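PDB 7RAG: germination-specific N-acetylmuramoyl-L-alanine amidase, Autolysin from Clostridioides difficile, which probably cleaves the amide bond between N-acetylmuramic acid and L-alanine in peptidoglycan as a zinc-dependent amidase, and forms a complex with the lipoprotein GerS. Local coordinates for residues K37-E41 / K42-L46; K186-D190 / E191-E195. All blocks are in the same frame, centred on the assembly; numbering follows the deposited sequence.

Contact 1. Residues K37-E41 / K42-L46; sequences KSTSE and KDINL. With ZN (zinc ion), chain C.
Glu41 and Asn45, one helical turn apart at the start of helix 41-58, meet beside the zinc ion of this Amidase_3-type domain, where Glu41 is one of the three protein ligands along with His25 and His109. In the first shell the carboxylate binds through one oxygen: OE1 of Glu41 sits 2.1 Å from the zinc, while OE2 of Glu41 stays back at 2.9 Å from it. Each oxygen also takes a backbone N-H, OE1 from Leu110 and OE2 from Ala32, so metal and amides together fix the rotation of the carboxylate. The side chain gets there with CG beside its own backbone N (chi1 -83°) and is extended beyond it.

Asn45 packs against this ligand. Its ND2 comes to 3.5 Å from OE1 of Glu41, with the amide and carboxylate planes turned 68° apart, and its hydrogen-bonding partner is the carbonyl of Gly24, next to His25. Backbone geometry sets the spacing: Asn45 N donates to Glu41 O at 2.8 Å in an almost straight bond (175°), a regular i to i+4 helical link that ties the ligand to the residue packed beside it.

Farther out, Lys42 carries its ammonium away from the turn to a salt bridge with Asp70 and a hydrogen bond to the carbonyl of Gly27. Ser40, just before the ligand, lays its OG 3.9 Å from CB of Lys42 and 3.5 Å from OD2 of Asp43. On the buried flank Ile44 reaches back along the incoming loop: its CG1 lies 3.9 Å from the carbonyl oxygen of Ser40, and its CD1 rests 4.0 Å from the methyl CG2 of Thr39.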
ATOM      1  N   LYS B  37     -25.857 -12.527 -38.601  1.00115.63           N
ATOM      2  CA  LYS B  37     -24.933 -11.685 -39.362  1.00108.60           C
ATOM      3  C   LYS B  37     -25.207 -10.200 -39.159  1.00105.84           C
ATOM      4  O   LYS B  37     -24.882  -9.377 -40.019  1.00104.89           O
ATOM      5  CB  LYS B  37     -24.959 -12.042 -40.852  1.00104.92           C
ATOM      6  CG  LYS B  37     -24.657 -13.511 -41.083  1.00113.13           C
ATOM      7  CD  LYS B  37     -24.534 -13.885 -42.547  1.00114.26           C
ATOM      8  CE  LYS B  37     -24.168 -15.364 -42.675  1.00116.71           C
ATOM      9  NZ  LYS B  37     -24.136 -15.848 -44.085  1.00117.46           N
ATOM     10  N   SER B  38     -25.808  -9.842 -38.019  1.00109.25           N
ATOM     11  CA  SER B  38     -25.972  -8.432 -37.680  1.00103.71           C
ATOM     12  C   SER B  38     -24.652  -7.820 -37.232  1.00103.97           C
ATOM     13  O   SER B  38     -24.329  -6.683 -37.598  1.00101.46           O
ATOM     14  CB  SER B  38     -27.014  -8.272 -36.575  1.00103.68           C
ATOM     15  OG  SER B  38     -26.480  -8.662 -35.316  1.00105.54           O
ATOM     16  N   THR B  39     -23.873  -8.575 -36.456  1.00102.44           N
ATOM     17  CA  THR B  39     -22.726  -8.078 -35.712  1.00 95.54           C
ATOM     18  C   THR B  39     -21.449  -8.746 -36.213  1.00 90.48           C
ATOM     19  O   THR B  39     -21.435  -9.952 -36.474  1.00 95.10           O
ATOM     20  CB  THR B  39     -22.936  -8.356 -34.222  1.00 92.50           C
ATOM     21  OG1 THR B  39     -24.211  -7.829 -33.826  1.00 95.14           O
ATOM     22  CG2 THR B  39     -21.846  -7.727 -33.394  1.00 86.01           C
ATOM     23  N   SER B  40     -20.376  -7.966 -36.351  1.00 82.10           N
ATOM     24  CA  SER B  40     -19.131  -8.456 -36.934  1.00 81.20           C
ATOM     25  C   SER B  40     -17.955  -8.197 -35.994  1.00 78.35           C
ATOM     26  O   SER B  40     -18.064  -7.448 -35.019  1.00 81.00           O
ATOM     27  CB  SER B  40     -18.863  -7.795 -38.289  1.00 78.46           C
ATOM     28  OG  SER B  40     -18.454  -6.452 -38.097  1.00 80.90           O
ATOM     29  N   GLU B  41     -16.808  -8.816 -36.312  1.00 73.54           N
ATOM     30  CA  GLU B  41     -15.589  -8.591 -35.534  1.00 70.27           C
ATOM     31  C   GLU B  41     -15.037  -7.184 -35.731  1.00 66.30           C
ATOM     32  O   GLU B  41     -14.643  -6.536 -34.761  1.00 63.72           O
ATOM     33  CB  GLU B  41     -14.504  -9.593 -35.915  1.00 70.62           C
ATOM     34  CG  GLU B  41     -14.544 -10.952 -35.267  1.00 74.36           C
ATOM     35  CD  GLU B  41     -13.334 -11.786 -35.675  1.00 72.94           C
ATOM     36  OE1 GLU B  41     -12.193 -11.370 -35.371  1.00 67.85           O
ATOM     37  OE2 GLU B  41     -13.520 -12.840 -36.324  1.00 76.40           O
ATOM     38  N   LYS B  42     -14.996  -6.698 -36.982  1.00 65.60           N
ATOM     39  CA  LYS B  42     -14.358  -5.422 -37.332  1.00 67.70           C
ATOM     40  C   LYS B  42     -14.562  -4.339 -36.281  1.00 68.64           C
ATOM     41  O   LYS B  42     -13.602  -3.822 -35.690  1.00 65.77           O
ATOM     42  CB  LYS B  42     -14.933  -4.881 -38.648  1.00 74.15           C
ATOM     43  CG  LYS B  42     -14.477  -5.532 -39.910  1.00 74.00           C
ATOM     44  CD  LYS B  42     -14.766  -4.630 -41.133  1.00 74.46           C
ATOM     45  CE  LYS B  42     -16.139  -3.979 -41.091  1.00 76.29           C
ATOM     46  NZ  LYS B  42     -16.430  -3.196 -42.345  1.00 73.75           N
ATOM     47  N   ASP B  43     -15.836  -4.029 -36.024  1.00 67.46           N
ATOM     48  CA  ASP B  43     -16.218  -2.872 -35.231  1.00 71.35           C
ATOM     49  C   ASP B  43     -15.947  -3.087 -33.752  1.00 66.14           C
ATOM     50  O   ASP B  43     -15.480  -2.170 -33.070  1.00 68.16           O
ATOM     51  CB  ASP B  43     -17.691  -2.550 -35.479  1.00 78.41           C
ATOM     52  CG  ASP B  43     -18.013  -2.423 -36.970  1.00 89.68           C
ATOM     53  OD1 ASP B  43     -17.250  -1.718 -37.682  1.00 85.38           O
ATOM     54  OD2 ASP B  43     -19.010  -3.039 -37.431  1.00 97.20           O
ATOM     55  N   ILE B  44     -16.205  -4.291 -33.246  1.00 65.55           N
ATOM     56  CA  ILE B  44     -15.898  -4.583 -31.849  1.00 62.45           C
ATOM     57  C   ILE B  44     -14.387  -4.561 -31.602  1.00 59.30           C
ATOM     58  O   ILE B  44     -13.915  -4.009 -30.597  1.00 62.23           O
ATOM     59  CB  ILE B  44     -16.542  -5.922 -31.448  1.00 66.52           C
ATOM     60  CG1 ILE B  44     -18.069  -5.767 -31.461  1.00 68.56           C
ATOM     61  CG2 ILE B  44     -16.032  -6.394 -30.088  1.00 63.57           C
ATOM     62  CD1 ILE B  44     -18.815  -6.936 -30.884  1.00 74.94           C
ATOM     63  N   ASN B  45     -13.609  -5.165 -32.501  1.00 58.42           N
ATOM     64  CA  ASN B  45     -12.158  -5.143 -32.363  1.00 59.63           C
ATOM     65  C   ASN B  45     -11.645  -3.712 -32.322  1.00 58.44           C
ATOM     66  O   ASN B  45     -10.818  -3.357 -31.469  1.00 50.87           O
ATOM     67  CB  ASN B  45     -11.493  -5.890 -33.523  1.00 59.64           C
ATOM     68  CG  ASN B  45     -11.765  -7.363 -33.517  1.00 58.01           C
ATOM     69  OD1 ASN B  45     -12.290  -7.917 -32.557  1.00 55.96           O
ATOM     70  ND2 ASN B  45     -11.397  -8.019 -34.602  1.00 58.62           N
ATOM     71  N   LEU B  46     -12.124  -2.879 -33.258  1.00 59.98           N
ATOM     72  CA  LEU B  46     -11.702  -1.487 -33.298  1.00 53.67           C
ATOM     73  C   LEU B  46     -12.100  -0.768 -32.024  1.00 53.99           C
ATOM     74  O   LEU B  46     -11.317   0.020 -31.481  1.00 53.65           O
ATOM     75  CB  LEU B  46     -12.301  -0.788 -34.516  1.00 56.36           C
ATOM     76  CG  LEU B  46     -12.004   0.707 -34.717  1.00 61.44           C
ATOM     77  CD1 LEU B  46     -10.509   0.923 -34.994  1.00 59.16           C
ATOM     78  CD2 LEU B  46     -12.864   1.304 -35.845  1.00 55.27           C
TER
HETATM   79 ZN    ZN C 301     -10.605 -12.413 -36.295  1.00 64.26          ZN

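Contact 2. Residues K186-D190 / E191-E195; sequences KLLTD and ETYQE
Asp190 caps the helix that carries Tyr193: this is the N-cap of helix 191-211, formed at the tight turn that follows helix 182-188. Hydrogen bonds come first. OD2 of Asp190 accepts from the backbone N of Tyr193 at 2.9 Å, a somewhat bent bond (147°) that arrives on the anti side of the carboxylate. What brings the carboxylate to the amides of the first turn is a CG set opposite the backbone N (chi1 178°). The negative charge at this end is probably favoured by the helix dipole. The carbonyl of Asp190 meanwhile takes Gln194 N at 2.9 Å, the first i to i+4 bond of the new helix.

Gln194 also reaches back to the preceding helix. Its NE2 donates to the carbonyl oxygen of Leu188 at 2.9 Å, with that oxygen near the amide plane of Gln194 and the donor in the carbonyl plane of Leu188. The amide thus turns its N-H edge to the last carbonyl of helix 182-188, and the same side chain packs on Ala47 and Ile48 of helix 41-58.

Two glutamates find their partners beyond the turn: Glu191 and Glu195 both make salt bridges to Lys51. Glu195 makes another with Lys82 of the GerS lipoprotein chain, which places the first turns of helix 191-211 beside the partner chain.

Apolar packing is centred on the Tyr193 ring, folded back onto the last turn of helix 182-188. CB of Leu187 stands over one face in a CH-pi contact, 3.9 Å from the ring centroid and 10° off its normal. CD1 of Leu187 lies 3.8 Å from CE1 of Tyr193. Leu188 comes instead at the ring edge, in plane, its CD2 4.0 Å from CE2 of Tyr193.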
ATOM      1  N   LYS B 186     -24.259 -10.215 -27.125  1.00 86.35           N
ATOM      2  CA  LYS B 186     -24.924  -9.038 -26.573  1.00 87.14           C
ATOM      3  C   LYS B 186     -23.980  -8.247 -25.668  1.00 85.41           C
ATOM      4  O   LYS B 186     -23.945  -7.012 -25.726  1.00 87.62           O
ATOM      5  CB  LYS B 186     -26.189  -9.453 -25.818  1.00 82.27           C
ATOM      6  N   LEU B 187     -23.192  -8.940 -24.841  1.00 77.93           N
ATOM      7  CA  LEU B 187     -22.242  -8.234 -23.987  1.00 78.07           C
ATOM      8  C   LEU B 187     -21.191  -7.493 -24.811  1.00 84.01           C
ATOM      9  O   LEU B 187     -20.828  -6.348 -24.500  1.00 78.59           O
ATOM     10  CB  LEU B 187     -21.562  -9.216 -23.035  1.00 81.75           C
ATOM     11  CG  LEU B 187     -22.349  -9.702 -21.829  1.00 83.09           C
ATOM     12  CD1 LEU B 187     -21.485 -10.653 -21.026  1.00 70.97           C
ATOM     13  CD2 LEU B 187     -22.789  -8.506 -20.989  1.00 79.71           C
ATOM     14  N   LEU B 188     -20.681  -8.141 -25.864  1.00 82.62           N
ATOM     15  CA  LEU B 188     -19.580  -7.592 -26.648  1.00 75.32           C
ATOM     16  C   LEU B 188     -19.991  -6.372 -27.448  1.00 79.46           C
ATOM     17  O   LEU B 188     -19.127  -5.565 -27.816  1.00 78.49           O
ATOM     18  CB  LEU B 188     -19.020  -8.645 -27.595  1.00 70.52           C
ATOM     19  CG  LEU B 188     -18.102  -9.700 -26.979  1.00 73.76           C
ATOM     20  CD1 LEU B 188     -17.695 -10.703 -28.038  1.00 74.51           C
ATOM     21  CD2 LEU B 188     -16.873  -9.069 -26.346  1.00 69.24           C
ATOM     22  N   THR B 189     -21.278  -6.219 -27.740  1.00 81.29           N
ATOM     23  CA  THR B 189     -21.690  -4.974 -28.380  1.00 80.88           C
ATOM     24  C   THR B 189     -21.869  -3.828 -27.395  1.00 78.76           C
ATOM     25  O   THR B 189     -22.218  -2.726 -27.826  1.00 80.65           O
ATOM     26  CB  THR B 189     -22.986  -5.170 -29.167  1.00 81.18           C
ATOM     27  OG1 THR B 189     -23.993  -5.705 -28.303  1.00 80.00           O
ATOM     28  CG2 THR B 189     -22.747  -6.107 -30.343  1.00 78.72           C
ATOM     29  N   ASP B 190     -21.647  -4.045 -26.098  1.00 74.75           N
ATOM     30  CA  ASP B 190     -21.878  -3.003 -25.104  1.00 75.08           C
ATOM     31  C   ASP B 190     -20.602  -2.220 -24.814  1.00 72.82           C
ATOM     32  O   ASP B 190     -19.586  -2.799 -24.419  1.00 73.96           O
ATOM     33  CB  ASP B 190     -22.424  -3.609 -23.811  1.00 77.90           C
ATOM     34  CG  ASP B 190     -22.632  -2.571 -22.731  1.00 77.11           C
ATOM     35  OD1 ASP B 190     -23.623  -1.811 -22.813  1.00 84.86           O
ATOM     36  OD2 ASP B 190     -21.792  -2.510 -21.810  1.00 80.13           O
ATOM     37  N   GLU B 191     -20.674  -0.896 -24.985  1.00 73.35           N
ATOM     38  CA  GLU B 191     -19.501  -0.044 -24.808  1.00 70.59           C
ATOM     39  C   GLU B 191     -18.882  -0.205 -23.424  1.00 69.59           C
ATOM     40  O   GLU B 191     -17.653  -0.128 -23.281  1.00 69.35           O
ATOM     41  CB  GLU B 191     -19.871   1.422 -25.063  1.00 67.67           C
ATOM     42  CG  GLU B 191     -18.695   2.385 -24.953  1.00 71.12           C
ATOM     43  CD  GLU B 191     -18.894   3.675 -25.740  1.00 74.39           C
ATOM     44  OE1 GLU B 191     -20.049   3.939 -26.154  1.00 80.15           O
ATOM     45  OE2 GLU B 191     -17.899   4.424 -25.941  1.00 69.68           O
ATOM     46  N   THR B 192     -19.700  -0.462 -22.399  1.00 67.17           N
ATOM     47  CA  THR B 192     -19.147  -0.609 -21.057  1.00 69.89           C
ATOM     48  C   THR B 192     -18.420  -1.934 -20.901  1.00 68.83           C
ATOM     49  O   THR B 192     -17.369  -2.009 -20.246  1.00 69.53           O
ATOM     50  CB  THR B 192     -20.249  -0.478 -20.019  1.00 69.30           C
ATOM     51  OG1 THR B 192     -21.066   0.648 -20.356  1.00 79.21           O
ATOM     52  CG2 THR B 192     -19.635  -0.254 -18.654  1.00 73.10           C
ATOM     53  N   TYR B 193     -18.955  -2.994 -21.498  1.00 68.86           N
ATOM     54  CA  TYR B 193     -18.246  -4.263 -21.465  1.00 68.39           C
ATOM     55  C   TYR B 193     -16.941  -4.160 -22.235  1.00 64.85           C
ATOM     56  O   TYR B 193     -15.909  -4.691 -21.802  1.00 69.20           O
ATOM     57  CB  TYR B 193     -19.136  -5.367 -22.027  1.00 74.36           C
ATOM     58  CG  TYR B 193     -18.664  -6.775 -21.723  1.00 71.44           C
ATOM     59  CD1 TYR B 193     -18.808  -7.314 -20.460  1.00 72.58           C
ATOM     60  CD2 TYR B 193     -18.099  -7.571 -22.717  1.00 70.81           C
ATOM     61  CE1 TYR B 193     -18.394  -8.596 -20.184  1.00 72.26           C
ATOM     62  CE2 TYR B 193     -17.676  -8.857 -22.446  1.00 70.39           C
ATOM     63  CZ  TYR B 193     -17.824  -9.357 -21.177  1.00 71.76           C
ATOM     64  OH  TYR B 193     -17.417 -10.638 -20.893  1.00 82.06           O
ATOM     65  N   GLN B 194     -16.962  -3.467 -23.374  1.00 63.74           N
ATOM     66  CA  GLN B 194     -15.732  -3.265 -24.126  1.00 62.91           C
ATOM     67  C   GLN B 194     -14.691  -2.541 -23.288  1.00 60.56           C
ATOM     68  O   GLN B 194     -13.503  -2.893 -23.324  1.00 59.28           O
ATOM     69  CB  GLN B 194     -16.027  -2.494 -25.405  1.00 63.60           C
ATOM     70  CG  GLN B 194     -17.027  -3.194 -26.314  1.00 67.04           C
ATOM     71  CD  GLN B 194     -17.427  -2.321 -27.486  1.00 70.32           C
ATOM     72  OE1 GLN B 194     -17.121  -1.132 -27.507  1.00 69.36           O
ATOM     73  NE2 GLN B 194     -18.100  -2.910 -28.473  1.00 71.39           N
ATOM     74  N   GLU B 195     -15.115  -1.541 -22.513  1.00 59.75           N
ATOM     75  CA  GLU B 195     -14.162  -0.834 -21.659  1.00 60.35           C
ATOM     76  C   GLU B 195     -13.609  -1.739 -20.565  1.00 60.99           C
ATOM     77  O   GLU B 195     -12.425  -1.653 -20.221  1.00 55.85           O
ATOM     78  CB  GLU B 195     -14.804   0.410 -21.058  1.00 56.67           C
ATOM     79  CG  GLU B 195     -15.132   1.456 -22.084  1.00 62.61           C
ATOM     80  CD  GLU B 195     -15.844   2.668 -21.500  1.00 67.87           C
ATOM     81  OE1 GLU B 195     -16.130   2.680 -20.278  1.00 72.99           O
ATOM     82  OE2 GLU B 195     -16.108   3.621 -22.265  1.00 68.46           O
TER

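In the fold
From the N terminus, the chain leaves strand 18-23, runs through the loop holding 37-40 and enters helix 41-58 at contact 1. Much later, after strand 171-178 and helix 182-188, contact 2 turns the chain into helix 191-211. The two are in series, neither nested nor crossed, and each spans a turn of adjacent residues instead of closing a long loop. Their centres lie 12 Å apart and they touch directly: Ile44 CD1 packs 3.4 Å from Leu188 O, and Thr39 CG2 lies 3.6 Å from Thr189 CG2. The zinc-binding helix start is thereby joined to the start of helix 191-211, whose Glu195 meets the GerS chain.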